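Glycoside hydrolase family 61 (Trichoderma reesei QM6a, PDB 5O2X) probably cleaves cellulose or related polysaccharides oxidatively as a copper-dependent lytic polysaccharide monooxygenase of Auxiliary Activity family 9. Local coordinates at residues A[42-47]-A[52-57]; A[47-52]-A[171-176]; A[58-63]-A[104-109]; A[91-96]-A[196-201]. All coordinates share one frame; numbering follows the deposited sequence.

The four contacts join loops on one side of the AA9 beta-sandwich to one another and, in contacts 2 and 4, to one sheet. Contacts 1 and 2 have centres about 2 Å apart and share D47 and P52; contact 1 folds 42-57 on itself and contact 2 lays it on strand 172-183. Contact 3, with its centre about 12 Å from that of contact 1, begins directly after it with 58-63 and pairs this loop with 104-109. Contact 4, its centre about 10 Å from that of contact 2, brings the loop 196-201 onto strand 90-96, and Q50 links the two loops. Contact 2 lies on the strand that carries Y174 of the copper site.

Contact 1 (A[42-47]-A[52-57]); sequences GFVSPD and PDIICH
H57 and V44 join the two limbs of a loop that doubles back on itself, through one hydrogen bond and a small apolar patch. The hydrogen bond runs from H57 NE2 to the carbonyl oxygen of G42, at 2.8 Å. That oxygen lies close to the imidazole plane, where the N-H points, although the bond is bent to 143° and the donor stands above the carbonyl plane of G42. Histidine suits this place because its flat ring offers a donor at the rim and a face for packing.

The apolar contacts centre on V44. Its CG2 sits over one face of the H57 ring, 3.9 Å from the centroid and offset toward the rim, in a CH-pi contact. The other methyl, CG1, is anti to the backbone N (chi1 -177°) and meets I54 CD1 at 3.9 Å; the two side chains cross at about a right angle. Thus the branched valine serves two partners at once. With an alanine at H57, the G42 carbonyl would probably lose its donor and V44 CG2 the ring face beneath it.

H57 has positive phi (85°) and is the first residue to leave helical geometry after the short helix 53-56, so the chain turns there. C56 is tied by a disulfide to C177 of strand 172-183, and backbone bonds join V44 to N173 there. F43 points away from H57, the nearest atom of its side chain about 5 Å from the copper ion. The arrangement belongs to a buried loop of the AA9 beta-sandwich, packed on strand 172-183 beside the copper site.

Contact 2 (A[47-52]-A[171-176]); sequences DAYQNP and AQNYPQ. With MAN (alpha-D-mannopyranose), chain E; SO4 (sulfate ion), chain T.
Y49 reaches N173 with its hydroxyl. Before it, the backbone N of D47 is hydrogen-bonded to N169 OD1. The type I turn from A48 to N51 carries Y49, closed by N51 N to A48 O at 3.0 Å. From it the phenol ring, its CG anti to the carbonyl carbon (chi1 -76°), extends to the strand, and Y49 OH donates to N173 OD1 at 2.7 Å. The acceptor lies near the ring plane, at its edge, while the ring and amide planes stand 71° apart; the donor is tilted 28° from the carbonyl plane of the asparagine. The same hydroxyl accepts from a water at 3.0 Å, which in turn accepts from N173 ND2, so both ends of the amide are engaged by the tyrosine, directly or through water. A171 CB packs against Y49 OH at 3.8 Å. Tyrosine suits the place by its length and its terminal hydroxyl; a phenylalanine would probably leave N173 OD1 without its donor and the water without an acceptor.

Farther along, the Q50 carbonyl oxygen accepts from O6 of a mannose at 2.7 Å, and N51 OD1 caps D53 N at the start of helix 53-56. N173 ND2 is also held by E158 of strand 151-161. I54 of the helix packs against both partners, beside the bond by which the turn reaches strand 172-183, where Y174, next to N173, belongs to the copper site.

Contact 3 (A[58-63]-A[104-109]); sequences KNATNA and VDKTTL. With NAG (2-acetamido-2-deoxy-beta-D-glucopyranose), chain B.
K106 and N62 each send a polar group across to a backbone carbonyl of the facing loop. The lysine chain is extended beyond CG, and this length carries NZ to A60 O at 2.9 Å. The ammonium lies in the carbonyl plane, on a lone pair. A60 is small enough for the amine to come close, its CB 3.9 Å from K106 NZ.

N62 ND2 donates to V104 O at 2.8 Å in an almost straight bond (175°), with the oxygen in the amide plane and the donor on a lone pair; a second acceptor for ND2 is C101 O. N62 OD1 lies 2.9 Å from a water that accepts from K106 N, so asparagine, with donor and acceptor in one group, suits the place. D105 makes an Asx turn, OD1 to T107 N at 3.0 Å, which probably helps to fix the 3-10 segment 106-108.

N59 points away and is joined through ND2 to C1 of an N-acetylglucosamine. The two loops meet at the surface, one leading from helix 53-56 to strand 67-70 and the other from strand 90-96 to strand 110-121, with W34 packing on N62 and K106 and I55 of the helix touching K106.

Contact 4 (A[91-96]-A[196-201]); sequences VDYLAN and TDLYHA. With MAN (alpha-D-mannopyranose), chain E; MAN (alpha-D-mannopyranose), chain F.
In the AA9 beta-sandwich, Y93 of the central strand 90-96 meets L198 and Y199 of the long loop that follows strand 193-194, and this buried contact lays that loop on the sheet. The three side chains approach from opposite directions: Y93 from the strand, L198 and Y199 from the loop. The Y93 CB already points toward the loop, and with CG anti to the carbonyl carbon (chi1 -57°) the ring continues to L198 and Y199.

Apolar packing comes from L198, whose CD2 lies 3.8 Å from Y93 CE2. The leucine also covers its own neighbour, since L198 CB sits over the centre of the Y199 ring, 3.7 Å above the plane. Leucine suits the place because its length brings the CD2 methyl to the Y93 ring. V91, two residues before Y93 on the same strand, adds its CG2 at 3.7 Å from Y199 OH.

Polar groups buried here are paired. Y199 OH accepts from Y93 and is also hydrogen-bonded to E158 of strand 151-161, so a chain of bonds runs from strand 90-96 through the loop tyrosine to the neighbouring strand. The loop is held from its other side by Q50, whose NE2 is hydrogen-bonded to the carbonyl oxygens of T196 and Y199. T196 OG1 is joined covalently to C1 of a mannose, while L198 and Y199 turn to the strand. Y93 OH meets Y199 OH at 2.8 Å, with the Y199 oxygen at the edge of the Y93 ring and near its plane.

Contact 1 (A[42-47]-A[52-57])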
# COMPACT_ATOMS: atom_id res chain seq x y z
N GLY A 42 -12.58 3.08 -6.20
CA GLY A 42 -12.62 4.21 -5.28
C GLY A 42 -11.80 4.04 -4.01
O GLY A 42 -10.80 3.30 -3.96
N PHE A 43 -12.20 4.83 -3.01
CA PHE A 43 -11.37 5.17 -1.88
C PHE A 43 -12.10 4.94 -0.56
O PHE A 43 -13.30 4.74 -0.50
CB PHE A 43 -10.93 6.65 -2.00
CG PHE A 43 -12.08 7.60 -2.21
CD1 PHE A 43 -12.86 8.03 -1.15
CD2 PHE A 43 -12.38 8.07 -3.49
CE1 PHE A 43 -13.93 8.88 -1.38
CE2 PHE A 43 -13.46 8.91 -3.71
CZ PHE A 43 -14.24 9.33 -2.65
N VAL A 44 -11.30 5.03 0.51
CA VAL A 44 -11.77 5.13 1.89
C VAL A 44 -11.57 6.55 2.35
O VAL A 44 -10.50 7.14 2.14
CB VAL A 44 -11.02 4.12 2.79
CG1 VAL A 44 -11.57 4.19 4.21
CG2 VAL A 44 -11.10 2.71 2.25
N SER A 45 -12.60 7.15 2.94
CA SER A 45 -12.56 8.54 3.36
C SER A 45 -12.20 8.65 4.84
O SER A 45 -12.29 7.68 5.60
CB SER A 45 -13.95 9.19 3.16
OG SER A 45 -14.33 9.24 1.82
N PRO A 46 -11.86 9.88 5.30
CA PRO A 46 -11.54 10.08 6.71
C PRO A 46 -12.63 9.66 7.69
O PRO A 46 -12.32 9.26 8.81
CB PRO A 46 -11.20 11.58 6.79
CG PRO A 46 -10.64 11.88 5.43
CD PRO A 46 -11.49 11.06 4.48
N ASP A 47 -13.90 9.74 7.28
CA ASP A 47 -14.98 9.30 8.14
C ASP A 47 -15.00 7.77 8.32
O ASP A 47 -15.81 7.30 9.12
CB ASP A 47 -16.34 9.88 7.72
CG ASP A 47 -16.87 9.35 6.37
OD1 ASP A 47 -16.25 8.51 5.76
OD2 ASP A 47 -17.88 9.85 5.85
N PRO A 52 -13.05 -0.56 10.14
CA PRO A 52 -12.23 -1.59 9.53
C PRO A 52 -11.90 -1.39 8.07
O PRO A 52 -10.90 -1.95 7.59
CB PRO A 52 -13.07 -2.87 9.76
CG PRO A 52 -14.47 -2.41 10.06
CD PRO A 52 -14.28 -1.13 10.77
N ASP A 53 -12.71 -0.65 7.34
CA ASP A 53 -12.42 -0.42 5.91
C ASP A 53 -11.06 0.19 5.65
O ASP A 53 -10.50 -0.02 4.58
CB ASP A 53 -13.51 0.49 5.29
CG ASP A 53 -14.83 -0.21 5.04
OD1 ASP A 53 -14.92 -1.45 5.18
OD2 ASP A 53 -15.78 0.54 4.68
N ILE A 54 -10.52 1.00 6.58
CA ILE A 54 -9.21 1.62 6.30
C ILE A 54 -8.09 0.60 6.28
O ILE A 54 -7.01 0.88 5.72
CB ILE A 54 -8.91 2.73 7.33
CG1 ILE A 54 -7.75 3.63 6.90
CG2 ILE A 54 -8.63 2.15 8.73
CD1 ILE A 54 -7.90 4.29 5.54
N ILE A 55 -8.29 -0.58 6.88
CA ILE A 55 -7.17 -1.51 7.03
C ILE A 55 -6.69 -2.01 5.69
O ILE A 55 -5.52 -1.87 5.32
CB ILE A 55 -7.57 -2.66 7.98
CG1 ILE A 55 -8.00 -2.12 9.37
CG2 ILE A 55 -6.42 -3.64 8.10
CD1 ILE A 55 -8.74 -3.15 10.19
N CYS A 56 -7.60 -2.62 4.92
CA CYS A 56 -7.31 -3.23 3.62
C CYS A 56 -8.38 -2.87 2.57
O CYS A 56 -8.55 -3.60 1.58
CB CYS A 56 -7.14 -4.74 3.73
SG CYS A 56 -5.63 -5.23 4.62
N HIS A 57 -9.05 -1.74 2.75
CA HIS A 57 -10.08 -1.25 1.82
C HIS A 57 -11.43 -1.90 2.18
O HIS A 57 -11.57 -2.72 3.09
CB HIS A 57 -9.69 -1.32 0.36
CG HIS A 57 -10.13 -0.14 -0.46
ND1 HIS A 57 -11.45 0.29 -0.47
CD2 HIS A 57 -9.44 0.65 -1.31
CE1 HIS A 57 -11.52 1.32 -1.29
NE2 HIS A 57 -10.31 1.56 -1.82

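Contact 2 (A[47-52]-A[171-176])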
# COMPACT_ATOMS: atom_id res chain seq x y z
N ASP A 47 -13.90 9.74 7.28
CA ASP A 47 -14.98 9.30 8.14
C ASP A 47 -15.00 7.77 8.32
O ASP A 47 -15.81 7.30 9.12
CB ASP A 47 -16.34 9.88 7.72
CG ASP A 47 -16.87 9.35 6.37
OD1 ASP A 47 -16.25 8.51 5.76
OD2 ASP A 47 -17.88 9.85 5.85
N ALA A 48 -14.08 7.06 7.69
CA ALA A 48 -13.89 5.64 7.90
C ALA A 48 -12.49 5.30 8.41
O ALA A 48 -12.13 4.12 8.48
CB ALA A 48 -14.25 4.85 6.64
N TYR A 49 -11.74 6.30 8.85
CA TYR A 49 -10.40 6.02 9.36
C TYR A 49 -10.40 5.20 10.65
O TYR A 49 -9.40 4.56 10.97
CB TYR A 49 -9.63 7.31 9.61
CG TYR A 49 -9.08 8.02 8.40
CD1 TYR A 49 -9.08 7.48 7.11
CD2 TYR A 49 -8.55 9.29 8.56
CE1 TYR A 49 -8.53 8.17 6.03
CE2 TYR A 49 -7.97 9.98 7.50
CZ TYR A 49 -7.93 9.40 6.25
OH TYR A 49 -7.34 10.11 5.24
N GLN A 50 -11.50 5.27 11.41
CA GLN A 50 -11.64 4.49 12.62
C GLN A 50 -12.52 3.26 12.43
O GLN A 50 -12.94 2.65 13.39
CB GLN A 50 -12.07 5.37 13.81
CG GLN A 50 -10.87 6.07 14.49
CD GLN A 50 -10.16 7.10 13.64
OE1 GLN A 50 -10.71 8.16 13.36
NE2 GLN A 50 -8.93 6.80 13.24
N ASN A 51 -12.76 2.89 11.16
CA ASN A 51 -13.59 1.77 10.72
C ASN A 51 -12.68 0.73 10.11
O ASN A 51 -11.66 1.08 9.51
CB ASN A 51 -14.55 2.30 9.63
CG ASN A 51 -15.49 1.23 9.10
OD1 ASN A 51 -15.21 0.42 8.13
ND2 ASN A 51 -16.63 1.15 9.75
N PRO A 52 -13.05 -0.56 10.14
CA PRO A 52 -12.23 -1.59 9.53
C PRO A 52 -11.90 -1.39 8.07
O PRO A 52 -10.90 -1.95 7.59
CB PRO A 52 -13.07 -2.87 9.76
CG PRO A 52 -14.47 -2.41 10.06
CD PRO A 52 -14.28 -1.13 10.77
N ALA A 171 -9.88 14.03 1.92
CA ALA A 171 -8.79 13.14 1.52
C ALA A 171 -9.36 11.82 1.05
O ALA A 171 -10.41 11.38 1.52
CB ALA A 171 -7.84 12.91 2.69
N GLN A 172 -8.63 11.15 0.14
CA GLN A 172 -9.07 9.86 -0.38
C GLN A 172 -7.95 8.86 -0.25
O GLN A 172 -6.86 9.06 -0.78
CB GLN A 172 -9.43 9.99 -1.86
CG GLN A 172 -10.60 10.91 -2.13
CD GLN A 172 -10.81 11.18 -3.61
OE1 GLN A 172 -10.09 10.66 -4.46
NE2 GLN A 172 -11.79 12.03 -3.91
N ASN A 173 -8.19 7.77 0.50
CA ASN A 173 -7.14 6.77 0.73
C ASN A 173 -7.43 5.54 -0.12
O ASN A 173 -8.56 5.06 -0.18
CB ASN A 173 -7.10 6.36 2.19
CG ASN A 173 -6.60 7.46 3.10
OD1 ASN A 173 -7.11 8.58 3.08
ND2 ASN A 173 -5.61 7.14 3.91
N TYR A 174 -6.36 4.99 -0.71
CA TYR A 174 -6.47 3.83 -1.59
C TYR A 174 -5.55 2.73 -1.11
O TYR A 174 -4.52 2.40 -1.74
CB TYR A 174 -6.12 4.24 -3.03
CG TYR A 174 -7.03 5.31 -3.61
CD1 TYR A 174 -6.83 6.65 -3.37
CD2 TYR A 174 -8.10 4.97 -4.45
CE1 TYR A 174 -7.62 7.61 -3.95
CE2 TYR A 174 -8.92 5.91 -5.03
CZ TYR A 174 -8.65 7.26 -4.80
OH TYR A 174 -9.50 8.18 -5.40
N PRO A 175 -5.89 2.07 0.02
CA PRO A 175 -5.04 0.96 0.52
C PRO A 175 -5.27 -0.30 -0.28
O PRO A 175 -6.39 -0.60 -0.73
CB PRO A 175 -5.54 0.79 1.98
CG PRO A 175 -6.99 1.25 1.91
CD PRO A 175 -6.98 2.41 0.95
N GLN A 176 -4.18 -1.08 -0.38
CA GLN A 176 -4.18 -2.37 -1.09
C GLN A 176 -3.28 -3.31 -0.28
O GLN A 176 -2.10 -3.02 -0.09
CB GLN A 176 -3.60 -2.18 -2.50
CG GLN A 176 -4.38 -1.22 -3.40
CD GLN A 176 -5.56 -1.88 -4.04
OE1 GLN A 176 -5.49 -2.37 -5.18
NE2 GLN A 176 -6.68 -1.94 -3.32
C1 MAN E . -9.34 1.35 15.62
C2 MAN E . -8.75 0.77 16.88
C3 MAN E . -9.12 -0.74 16.92
C4 MAN E . -10.62 -1.01 16.73
C5 MAN E . -11.14 -0.26 15.52
C6 MAN E . -12.65 -0.27 15.39
O2 MAN E . -9.33 1.41 18.00
O3 MAN E . -8.66 -1.36 18.14
O4 MAN E . -10.85 -2.40 16.48
O5 MAN E . -10.74 1.14 15.56
O6 MAN E . -13.10 0.08 14.13
S SO4 T . -12.90 13.30 -7.85
O1 SO4 T . -12.57 14.58 -8.52
O2 SO4 T . -14.37 13.30 -7.83
O3 SO4 T . -12.29 12.17 -8.60
O4 SO4 T . -12.33 13.26 -6.55
O HOH W 1 -4.47 9.36 5.57

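Contact 3 (A[58-63]-A[104-109])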
# COMPACT_ATOMS: atom_id res chain seq x y z
N LYS A 58 -12.48 -1.46 1.44
CA LYS A 58 -13.85 -1.74 1.85
C LYS A 58 -14.15 -3.23 1.95
O LYS A 58 -13.93 -4.01 1.04
CB LYS A 58 -14.82 -1.07 0.89
CG LYS A 58 -14.80 0.42 1.01
CD LYS A 58 -15.80 1.06 0.02
CE LYS A 58 -15.78 2.56 0.08
NZ LYS A 58 -16.78 3.12 -0.86
N ASN A 59 -14.70 -3.61 3.11
CA ASN A 59 -15.19 -4.96 3.35
C ASN A 59 -14.12 -5.99 3.12
O ASN A 59 -14.42 -7.14 2.84
CB ASN A 59 -16.44 -5.25 2.51
CG ASN A 59 -17.58 -4.41 2.88
OD1 ASN A 59 -17.57 -3.71 3.88
ND2 ASN A 59 -18.64 -4.50 2.07
N ALA A 60 -12.82 -5.65 3.30
CA ALA A 60 -11.81 -6.56 2.79
C ALA A 60 -11.77 -7.86 3.58
O ALA A 60 -11.90 -7.87 4.80
CB ALA A 60 -10.43 -5.91 2.83
N THR A 61 -11.52 -8.93 2.85
CA THR A 61 -11.32 -10.25 3.43
C THR A 61 -10.01 -10.82 2.91
O THR A 61 -9.53 -10.48 1.82
CB THR A 61 -12.52 -11.19 3.14
OG1 THR A 61 -12.74 -11.28 1.73
CG2 THR A 61 -13.76 -10.72 3.80
N ASN A 62 -9.45 -11.72 3.70
CA ASN A 62 -8.08 -12.15 3.52
C ASN A 62 -7.86 -12.73 2.13
O ASN A 62 -8.61 -13.59 1.66
CB ASN A 62 -7.72 -13.23 4.52
CG ASN A 62 -7.88 -12.81 5.96
OD1 ASN A 62 -8.95 -12.33 6.36
ND2 ASN A 62 -6.85 -12.99 6.77
N ALA A 63 -6.73 -12.38 1.51
CA ALA A 63 -6.21 -13.16 0.40
C ALA A 63 -5.98 -14.59 0.88
O ALA A 63 -5.55 -14.80 2.02
CB ALA A 63 -4.90 -12.57 -0.11
N VAL A 104 -5.53 -14.51 9.38
CA VAL A 104 -5.39 -13.51 10.43
C VAL A 104 -6.61 -12.61 10.49
O VAL A 104 -7.21 -12.27 9.47
CB VAL A 104 -4.12 -12.64 10.20
CG1 VAL A 104 -4.20 -11.73 8.98
CG2 VAL A 104 -3.72 -11.86 11.43
N ASP A 105 -6.97 -12.16 11.69
CA ASP A 105 -8.03 -11.17 11.85
C ASP A 105 -7.40 -9.81 11.54
O ASP A 105 -6.55 -9.32 12.28
CB ASP A 105 -8.52 -11.26 13.29
CG ASP A 105 -9.59 -10.24 13.65
OD1 ASP A 105 -9.82 -9.31 12.87
OD2 ASP A 105 -10.18 -10.40 14.75
N LYS A 106 -7.87 -9.18 10.46
CA LYS A 106 -7.25 -7.90 10.06
C LYS A 106 -7.31 -6.84 11.12
O LYS A 106 -6.50 -5.91 11.09
CB LYS A 106 -7.91 -7.39 8.76
CG LYS A 106 -9.35 -6.92 8.91
CD LYS A 106 -9.94 -6.47 7.57
CE LYS A 106 -11.34 -5.92 7.74
NZ LYS A 106 -11.93 -5.52 6.42
N THR A 107 -8.29 -6.92 12.03
CA THR A 107 -8.43 -5.89 13.07
C THR A 107 -7.37 -5.96 14.15
O THR A 107 -7.27 -5.06 15.00
CB THR A 107 -9.82 -5.95 13.72
OG1 THR A 107 -9.94 -7.13 14.51
CG2 THR A 107 -10.93 -5.82 12.74
N THR A 108 -6.52 -6.98 14.10
CA THR A 108 -5.42 -7.19 15.03
C THR A 108 -4.08 -6.78 14.44
O THR A 108 -3.06 -6.77 15.17
CB THR A 108 -5.33 -8.67 15.49
OG1 THR A 108 -4.87 -9.50 14.44
CG2 THR A 108 -6.63 -9.17 16.08
N LEU A 109 -4.02 -6.48 13.15
CA LEU A 109 -2.74 -6.23 12.50
C LEU A 109 -2.16 -4.91 12.99
O LEU A 109 -2.84 -3.88 13.02
CB LEU A 109 -2.93 -6.18 10.98
CG LEU A 109 -3.29 -7.50 10.31
CD1 LEU A 109 -3.73 -7.27 8.88
CD2 LEU A 109 -2.11 -8.46 10.36
C1 NAG B . -19.86 -3.83 2.38
C2 NAG B . -20.69 -3.56 1.13
C3 NAG B . -22.03 -2.97 1.58
C4 NAG B . -22.72 -3.84 2.59
C5 NAG B . -21.79 -4.16 3.74
C6 NAG B . -22.36 -5.17 4.76
C7 NAG B . -19.83 -2.67 -0.99
C8 NAG B . -19.20 -1.50 -1.68
N2 NAG B . -20.01 -2.57 0.30
O3 NAG B . -22.88 -2.81 0.42
O4 NAG B . -23.91 -3.21 3.08
O5 NAG B . -20.59 -4.72 3.23
O6 NAG B . -22.94 -6.29 4.12
O7 NAG B . -20.16 -3.67 -1.61
O HOH W 2 -9.50 -10.35 8.40

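Contact 4 (A[91-96]-A[196-201])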
# COMPACT_ATOMS: atom_id res chain seq x y z
N VAL A 91 2.67 5.49 0.68
CA VAL A 91 3.26 4.86 1.85
C VAL A 91 3.08 3.36 1.75
O VAL A 91 2.19 2.83 1.09
CB VAL A 91 2.58 5.39 3.15
CG1 VAL A 91 2.95 6.84 3.42
CG2 VAL A 91 1.08 5.19 3.15
N ASP A 92 3.96 2.65 2.49
CA ASP A 92 3.89 1.20 2.58
C ASP A 92 4.13 0.77 4.00
O ASP A 92 5.02 1.31 4.69
CB ASP A 92 4.93 0.50 1.69
CG ASP A 92 4.62 0.70 0.23
OD1 ASP A 92 3.89 -0.11 -0.35
OD2 ASP A 92 5.12 1.71 -0.37
N TYR A 93 3.37 -0.24 4.43
CA TYR A 93 3.47 -0.81 5.76
C TYR A 93 3.55 -2.32 5.65
O TYR A 93 3.08 -2.94 4.70
CB TYR A 93 2.22 -0.51 6.60
CG TYR A 93 1.88 0.94 6.77
CD1 TYR A 93 1.14 1.63 5.82
CD2 TYR A 93 2.24 1.62 7.92
CE1 TYR A 93 0.77 2.95 5.99
CE2 TYR A 93 1.86 2.95 8.11
CZ TYR A 93 1.14 3.61 7.15
OH TYR A 93 0.78 4.91 7.39
N LEU A 94 4.11 -2.92 6.72
CA LEU A 94 4.00 -4.36 6.95
C LEU A 94 3.34 -4.58 8.31
O LEU A 94 3.53 -3.77 9.23
CB LEU A 94 5.36 -5.05 6.96
CG LEU A 94 6.10 -5.05 5.64
CD1 LEU A 94 7.51 -5.55 5.81
CD2 LEU A 94 5.42 -5.91 4.60
N ALA A 95 2.64 -5.70 8.46
CA ALA A 95 2.13 -6.12 9.76
C ALA A 95 2.32 -7.61 9.87
O ALA A 95 1.94 -8.37 8.97
CB ALA A 95 0.65 -5.80 9.96
N ASN A 96 2.90 -8.07 10.98
CA ASN A 96 3.09 -9.49 11.19
C ASN A 96 1.74 -10.19 11.38
O ASN A 96 0.89 -9.72 12.15
CB ASN A 96 3.98 -9.68 12.42
CG ASN A 96 4.66 -11.03 12.43
OD1 ASN A 96 4.02 -12.08 12.28
ND2 ASN A 96 5.99 -11.01 12.55
N THR A 196 -6.80 1.03 12.37
CA THR A 196 -7.78 2.07 12.69
C THR A 196 -7.24 3.18 13.61
O THR A 196 -7.99 4.10 13.93
CB THR A 196 -9.05 1.45 13.29
OG1 THR A 196 -8.70 0.76 14.50
CG2 THR A 196 -9.73 0.55 12.32
N ASP A 197 -5.96 3.07 13.97
CA ASP A 197 -5.27 4.13 14.70
C ASP A 197 -4.27 4.87 13.83
O ASP A 197 -3.66 5.83 14.30
CB ASP A 197 -4.54 3.55 15.91
CG ASP A 197 -5.49 3.09 17.01
OD1 ASP A 197 -6.63 3.54 17.16
OD2 ASP A 197 -5.01 2.20 17.77
N LEU A 198 -4.11 4.51 12.55
CA LEU A 198 -3.09 5.15 11.73
C LEU A 198 -3.38 6.64 11.52
O LEU A 198 -2.49 7.46 11.64
CB LEU A 198 -2.99 4.47 10.35
CG LEU A 198 -2.38 3.09 10.36
CD1 LEU A 198 -2.58 2.44 9.00
CD2 LEU A 198 -0.90 3.12 10.72
N TYR A 199 -4.62 6.97 11.13
CA TYR A 199 -4.94 8.29 10.58
C TYR A 199 -6.16 8.90 11.27
O TYR A 199 -7.07 8.18 11.67
CB TYR A 199 -5.30 8.15 9.10
CG TYR A 199 -4.24 7.47 8.27
CD1 TYR A 199 -2.89 7.79 8.37
CD2 TYR A 199 -4.59 6.51 7.35
CE1 TYR A 199 -1.95 7.18 7.57
CE2 TYR A 199 -3.67 5.91 6.55
CZ TYR A 199 -2.33 6.25 6.63
OH TYR A 199 -1.38 5.69 5.83
N HIS A 200 -6.16 10.22 11.33
CA HIS A 200 -7.29 10.96 11.81
C HIS A 200 -7.66 12.07 10.83
O HIS A 200 -6.79 12.61 10.15
CB HIS A 200 -7.07 11.53 13.22
CG HIS A 200 -7.09 10.45 14.24
ND1 HIS A 200 -6.04 9.61 14.50
CD2 HIS A 200 -8.12 10.00 14.99
CE1 HIS A 200 -6.42 8.67 15.37
NE2 HIS A 200 -7.66 8.93 15.71
N ALA A 201 -8.93 12.43 10.81
CA ALA A 201 -9.47 13.36 9.85
C ALA A 201 -8.90 14.77 9.97
O ALA A 201 -9.01 15.55 9.02
CB ALA A 201 -10.99 13.44 9.99
C1 MAN E . -9.34 1.35 15.62
C2 MAN E . -8.75 0.77 16.88
C3 MAN E . -9.12 -0.74 16.92
C4 MAN E . -10.62 -1.01 16.73
C5 MAN E . -11.14 -0.26 15.52
C6 MAN E . -12.65 -0.27 15.39
O2 MAN E . -9.33 1.41 18.00
O3 MAN E . -8.66 -1.36 18.14
O4 MAN E . -10.85 -2.40 16.48
O5 MAN E . -10.74 1.14 15.56
O6 MAN E . -13.10 0.08 14.13
C1 MAN F . -6.60 16.41 14.60
C2 MAN F . -5.79 15.22 15.17
C3 MAN F . -6.67 14.31 15.99
C4 MAN F . -7.34 15.14 17.06
C5 MAN F . -8.12 16.26 16.41
C6 MAN F . -8.82 17.10 17.48
O2 MAN F . -4.71 15.65 16.01
O3 MAN F . -5.91 13.24 16.57
O4 MAN F . -8.18 14.24 17.79
O5 MAN F . -7.24 17.10 15.66
O6 MAN F . -9.58 18.14 16.85